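PDB 3EVT: phosphoglycerate dehydrogenase from Lactobacillus plantarum, which probably catalyses the NAD-dependent oxidation of 3-phosphoglycerate to 3-phosphohydroxypyruvate, the first committed step of serine biosynthesis. Local coordinates for residues H171-D174 / E178-A181; S101-M106 / A153-A158. All blocks are in the same frame, centred on the assembly; numbering follows the deposited sequence.

The two contacts illustrate how one Rossmann-type domain uses different chemistry at its surface and in its interior. Contact 2 is a buried apolar meeting of two helices, its centre about 8 Å from the centre of the chain, whereas contact 1 is a hydrogen bond between loop and strand on the surface, its centre about 19 Å from that point. Their own centres lie 18 Å apart and their nearest atoms about 5 Å apart, without touching. The probable dinucleotide-binding motif, G144-G146-G149, relates them: it runs into helix 147-158, which carries G149 and supplies one side of contact 2, and A173 of contact 1 lies near it, consistent with a place near where NAD would be expected to bind.

Contact 1. Residues H171-D174 / E178-A181; sequences HPAD and ETVA
T179 reaches from the edge strand 178-181 to the loop 171-174 and binds the backbone carbonyl of H171, a compact example of a single side chain tying a connecting loop to the strand that follows it. The CB of T179 points toward the loop and already lies 3.1 Å from H171 O. Beyond it the side chain forks. On the polar branch, OG1 donates a hydrogen bond to H171 O at 2.6 Å. It comes in from well above the carbonyl plane, 60° out of it, with a C=O...OG1 angle of 117°. The torsion that permits this places OG1 between the backbone N and the carbonyl carbon (chi1 54°), which leaves the methyl on the other branch, anti to the carbonyl carbon. That methyl, CG2, lies 3.4 Å from H171 O and 3.9 Å from A173 N, with the CB of A173 a looser neighbour at 4.3 Å. The same hydroxyl also makes a weak hydrogen bond to G170 O, and H171 O accepts a second bond from N167 ND2, which means that this carbonyl is gripped by two donors. The imidazole of H171 turns elsewhere, its ND1 bonded to T169 OG1. Replacing T179 with a valine would probably cost H171 O one of its two donors and set this part of the loop freer to move. In the fold, the loop links neighbouring parallel strands 162-167 and 178-181, the latter at the edge of the seven-stranded sheet. Backbone hydrogen bonds between E178 and G165, and between V180 and both G165 and N167, fasten the edge strand to 162-167, V180 packs on V166, and A173 touches T145 in the turn between strand 139-143 and helix 147-158.

Contact 2. Residues S101-M106 / A153-A158; sequences SVLAAM and AAKASA
L103 on helix 93-110 lies nearest A156 on helix 147-158, the closest CA pair across the two segments, 7.5 Å apart. The leucine bridges this interval. Its CG stands beside the backbone N, anti to the carbonyl carbon (chi1 -62°). From there CD1 makes the close contacts with the flank of K155, lying 3.8 Å from CD and 3.9 Å from CB of that lysine, while CD2 is a looser neighbour of A156, 4.4 Å from its CA. The side chains of L103 and K155 cross at about a right angle, with the leucine tip laid against the lysine's methylenes instead of its amine. K155 starts toward the leucine but then leads away, bending at its last torsion (chi4 -67°) to carry NZ to a salt bridge with D96, near the beginning of helix 93-110. A156 also packs on L140 and V163 of the sheet, and L159 of the second subunit packs on both L103 and K155. The chemistry is therefore divided along one side chain: van der Waals contact joins L103 to the lysine's aliphatic stem, while the charge at its tip is paired with D96, giving the same two helices both an apolar and an ionic tie at the subunit interface.

Contact 1. Residues H171-D174 / E178-A181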
ATOM      1  N   HIS A 171      24.820   5.762   5.190  1.00 57.23           N
ATOM      2  CA  HIS A 171      24.208   6.423   6.333  1.00 57.30           C
ATOM      3  C   HIS A 171      22.716   6.043   6.465  1.00 56.90           C
ATOM      4  O   HIS A 171      22.104   5.496   5.531  1.00 56.42           O
ATOM      5  CB  HIS A 171      24.350   7.933   6.198  1.00 58.12           C
ATOM      6  CG  HIS A 171      23.793   8.490   4.917  1.00 61.42           C
ATOM      7  ND1 HIS A 171      24.545   8.609   3.765  1.00 62.13           N
ATOM      8  CD2 HIS A 171      22.560   8.974   4.611  1.00 62.93           C
ATOM      9  CE1 HIS A 171      23.810   9.152   2.808  1.00 63.08           C
ATOM     10  NE2 HIS A 171      22.602   9.383   3.296  1.00 64.37           N
ATOM     11  N   PRO A 172      22.127   6.342   7.621  1.00 56.00           N
ATOM     12  CA  PRO A 172      20.721   6.032   7.866  1.00 55.04           C
ATOM     13  C   PRO A 172      19.751   6.901   7.036  1.00 54.19           C
ATOM     14  O   PRO A 172      20.095   8.003   6.607  1.00 53.00           O
ATOM     15  CB  PRO A 172      20.553   6.316   9.366  1.00 55.24           C
ATOM     16  CG  PRO A 172      21.970   6.426   9.932  1.00 55.75           C
ATOM     17  CD  PRO A 172      22.780   6.958   8.785  1.00 56.30           C
ATOM     18  N   ALA A 173      18.542   6.388   6.803  1.00 53.24           N
ATOM     19  CA  ALA A 173      17.497   7.195   6.172  1.00 52.28           C
ATOM     20  C   ALA A 173      16.124   6.791   6.691  1.00 52.04           C
ATOM     21  O   ALA A 173      15.871   5.622   6.963  1.00 50.87           O
ATOM     22  CB  ALA A 173      17.561   7.084   4.677  1.00 50.93           C
ATOM     23  N   ASP A 174      15.238   7.769   6.802  1.00 52.29           N
ATOM     24  CA  ASP A 174      13.906   7.546   7.364  1.00 52.88           C
ATOM     25  C   ASP A 174      13.143   6.436   6.639  1.00 51.80           C
ATOM     26  O   ASP A 174      13.107   6.426   5.420  1.00 52.23           O
ATOM     27  CB  ASP A 174      13.091   8.826   7.244  1.00 53.13           C
ATOM     28  CG  ASP A 174      13.410   9.815   8.335  1.00 57.58           C
ATOM     29  OD1 ASP A 174      14.243   9.451   9.190  1.00 62.14           O
ATOM     30  OD2 ASP A 174      12.824  10.941   8.367  1.00 60.36           O
ATOM     31  N   GLU A 178      17.279  -0.846   6.659  1.00 51.25           N
ATOM     32  CA  GLU A 178      18.721  -0.854   6.649  1.00 52.89           C
ATOM     33  C   GLU A 178      19.126  -0.045   5.464  1.00 53.25           C
ATOM     34  O   GLU A 178      18.395  -0.036   4.490  1.00 53.47           O
ATOM     35  CB  GLU A 178      19.294  -2.258   6.386  1.00 52.52           C
ATOM     36  CG  GLU A 178      18.650  -3.406   7.117  1.00 57.28           C
ATOM     37  CD  GLU A 178      19.210  -4.769   6.651  1.00 61.86           C
ATOM     38  OE1 GLU A 178      20.417  -4.838   6.323  1.00 61.90           O
ATOM     39  OE2 GLU A 178      18.442  -5.762   6.586  1.00 62.01           O
ATOM     40  N   THR A 179      20.312   0.570   5.519  1.00 53.72           N
ATOM     41  CA  THR A 179      20.893   1.227   4.349  1.00 54.77           C
ATOM     42  C   THR A 179      22.313   0.703   4.111  1.00 54.86           C
ATOM     43  O   THR A 179      22.964   0.266   5.046  1.00 55.40           O
ATOM     44  CB  THR A 179      20.971   2.728   4.545  1.00 54.02           C
ATOM     45  OG1 THR A 179      21.659   2.973   5.753  1.00 56.57           O
ATOM     46  CG2 THR A 179      19.598   3.314   4.700  1.00 53.66           C
ATOM     47  N   VAL A 180      22.782   0.744   2.863  1.00 54.36           N
ATOM     48  CA  VAL A 180      24.139   0.352   2.545  1.00 53.72           C
ATOM     49  C   VAL A 180      24.784   1.362   1.616  1.00 54.09           C
ATOM     50  O   VAL A 180      24.098   2.092   0.907  1.00 54.00           O
ATOM     51  CB  VAL A 180      24.194  -1.024   1.869  1.00 54.00           C
ATOM     52  CG1 VAL A 180      23.622  -2.109   2.792  1.00 54.89           C
ATOM     53  CG2 VAL A 180      23.504  -0.993   0.518  1.00 51.42           C
ATOM     54  N   ALA A 181      26.115   1.389   1.616  1.00 53.91           N
ATOM     55  CA  ALA A 181      26.889   2.221   0.695  1.00 52.94           C
ATOM     56  C   ALA A 181      26.940   1.545  -0.668  1.00 52.57           C
ATOM     57  O   ALA A 181      26.840   0.340  -0.750  1.00 52.09           O
ATOM     58  CB  ALA A 181      28.317   2.417   1.242  1.00 53.61           C
TER

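Contact 2. Residues S101-M106 / A153-A158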
ATOM      1  N   SER A 101       3.197   4.585  -8.189  1.00 39.70           N
ATOM      2  CA  SER A 101       3.624   3.925  -9.446  1.00 38.23           C
ATOM      3  C   SER A 101       4.516   2.730  -9.251  1.00 38.41           C
ATOM      4  O   SER A 101       4.363   1.723  -9.943  1.00 37.49           O
ATOM      5  CB  SER A 101       4.358   4.899 -10.348  1.00 38.17           C
ATOM      6  OG  SER A 101       3.440   5.910 -10.764  1.00 39.97           O
ATOM      7  N   VAL A 102       5.469   2.815  -8.329  1.00 38.59           N
ATOM      8  CA  VAL A 102       6.309   1.625  -8.073  1.00 38.51           C
ATOM      9  C   VAL A 102       5.462   0.491  -7.461  1.00 39.02           C
ATOM     10  O   VAL A 102       5.556  -0.676  -7.868  1.00 39.24           O
ATOM     11  CB  VAL A 102       7.507   1.956  -7.192  1.00 37.77           C
ATOM     12  CG1 VAL A 102       8.332   0.664  -6.900  1.00 37.18           C
ATOM     13  CG2 VAL A 102       8.376   3.014  -7.900  1.00 38.51           C
ATOM     14  N   LEU A 103       4.625   0.816  -6.488  1.00 39.22           N
ATOM     15  CA  LEU A 103       3.792  -0.224  -5.861  1.00 38.64           C
ATOM     16  C   LEU A 103       2.925  -0.882  -6.943  1.00 38.82           C
ATOM     17  O   LEU A 103       2.701  -2.099  -6.922  1.00 38.78           O
ATOM     18  CB  LEU A 103       2.921   0.369  -4.738  1.00 38.82           C
ATOM     19  CG  LEU A 103       3.587   1.010  -3.498  1.00 40.14           C
ATOM     20  CD1 LEU A 103       2.496   1.669  -2.647  1.00 42.93           C
ATOM     21  CD2 LEU A 103       4.359  -0.022  -2.658  1.00 42.22           C
ATOM     22  N   ALA A 104       2.450  -0.061  -7.889  1.00 37.78           N
ATOM     23  CA  ALA A 104       1.560  -0.489  -8.948  1.00 37.75           C
ATOM     24  C   ALA A 104       2.260  -1.473  -9.853  1.00 38.29           C
ATOM     25  O   ALA A 104       1.676  -2.493 -10.267  1.00 39.28           O
ATOM     26  CB  ALA A 104       1.075   0.746  -9.760  1.00 37.41           C
ATOM     27  N   ALA A 105       3.518  -1.179 -10.174  1.00 37.60           N
ATOM     28  CA  ALA A 105       4.270  -2.060 -11.021  1.00 37.67           C
ATOM     29  C   ALA A 105       4.436  -3.420 -10.324  1.00 38.06           C
ATOM     30  O   ALA A 105       4.279  -4.468 -10.947  1.00 39.48           O
ATOM     31  CB  ALA A 105       5.634  -1.419 -11.348  1.00 37.14           C
ATOM     32  N   MET A 106       4.769  -3.386  -9.036  1.00 38.52           N
ATOM     33  CA  MET A 106       5.106  -4.575  -8.274  1.00 38.91           C
ATOM     34  C   MET A 106       3.853  -5.396  -8.037  1.00 39.27           C
ATOM     35  O   MET A 106       3.860  -6.610  -8.232  1.00 40.56           O
ATOM     36  CB  MET A 106       5.778  -4.217  -6.904  1.00 38.87           C
ATOM     37  CG  MET A 106       7.196  -3.571  -6.946  1.00 36.42           C
ATOM     38  SD  MET A 106       8.033  -3.421  -5.315  1.00 30.33           S
ATOM     39  CE  MET A 106       6.971  -2.316  -4.444  1.00 36.81           C
ATOM     40  N   ALA A 153       9.901   3.633   0.561  1.00 41.91           N
ATOM     41  CA  ALA A 153      10.189   2.867   1.790  1.00 42.29           C
ATOM     42  C   ALA A 153       9.059   2.849   2.834  1.00 42.60           C
ATOM     43  O   ALA A 153       8.737   1.788   3.417  1.00 42.15           O
ATOM     44  CB  ALA A 153      11.468   3.373   2.446  1.00 42.21           C
ATOM     45  N   ALA A 154       8.497   4.021   3.123  1.00 43.23           N
ATOM     46  CA  ALA A 154       7.415   4.106   4.111  1.00 42.98           C
ATOM     47  C   ALA A 154       6.233   3.253   3.649  1.00 42.87           C
ATOM     48  O   ALA A 154       5.657   2.508   4.440  1.00 41.79           O
ATOM     49  CB  ALA A 154       6.961   5.580   4.330  1.00 42.11           C
ATOM     50  N   LYS A 155       5.850   3.369   2.371  1.00 42.63           N
ATOM     51  CA  LYS A 155       4.647   2.619   1.939  1.00 41.99           C
ATOM     52  C   LYS A 155       4.883   1.111   1.886  1.00 42.22           C
ATOM     53  O   LYS A 155       4.047   0.330   2.323  1.00 42.15           O
ATOM     54  CB  LYS A 155       4.146   3.109   0.596  1.00 42.54           C
ATOM     55  CG  LYS A 155       3.632   4.515   0.580  1.00 44.16           C
ATOM     56  CD  LYS A 155       3.310   4.930  -0.862  1.00 45.56           C
ATOM     57  CE  LYS A 155       3.228   6.432  -0.923  1.00 44.98           C
ATOM     58  NZ  LYS A 155       2.053   6.842  -0.144  1.00 48.33           N
ATOM     59  N   ALA A 156       6.041   0.714   1.369  1.00 40.97           N
ATOM     60  CA  ALA A 156       6.401  -0.669   1.203  1.00 41.11           C
ATOM     61  C   ALA A 156       6.458  -1.306   2.589  1.00 42.07           C
ATOM     62  O   ALA A 156       5.941  -2.401   2.827  1.00 42.27           O
ATOM     63  CB  ALA A 156       7.776  -0.749   0.509  1.00 39.81           C
ATOM     64  N   SER A 157       7.128  -0.607   3.493  1.00 41.95           N
ATOM     65  CA  SER A 157       7.275  -1.062   4.835  1.00 43.35           C
ATOM     66  C   SER A 157       5.886  -1.273   5.522  1.00 43.24           C
ATOM     67  O   SER A 157       5.634  -2.316   6.120  1.00 43.14           O
ATOM     68  CB  SER A 157       8.125  -0.027   5.576  1.00 42.85           C
ATOM     69  OG  SER A 157       8.092  -0.321   6.955  1.00 47.63           O
ATOM     70  N   ALA A 158       4.999  -0.285   5.426  1.00 43.05           N
ATOM     71  CA  ALA A 158       3.619  -0.443   5.912  1.00 43.94           C
ATOM     72  C   ALA A 158       2.875  -1.625   5.253  1.00 43.69           C
ATOM     73  O   ALA A 158       2.017  -2.219   5.890  1.00 44.34           O
ATOM     74  CB  ALA A 158       2.829   0.854   5.735  1.00 43.21           C
TER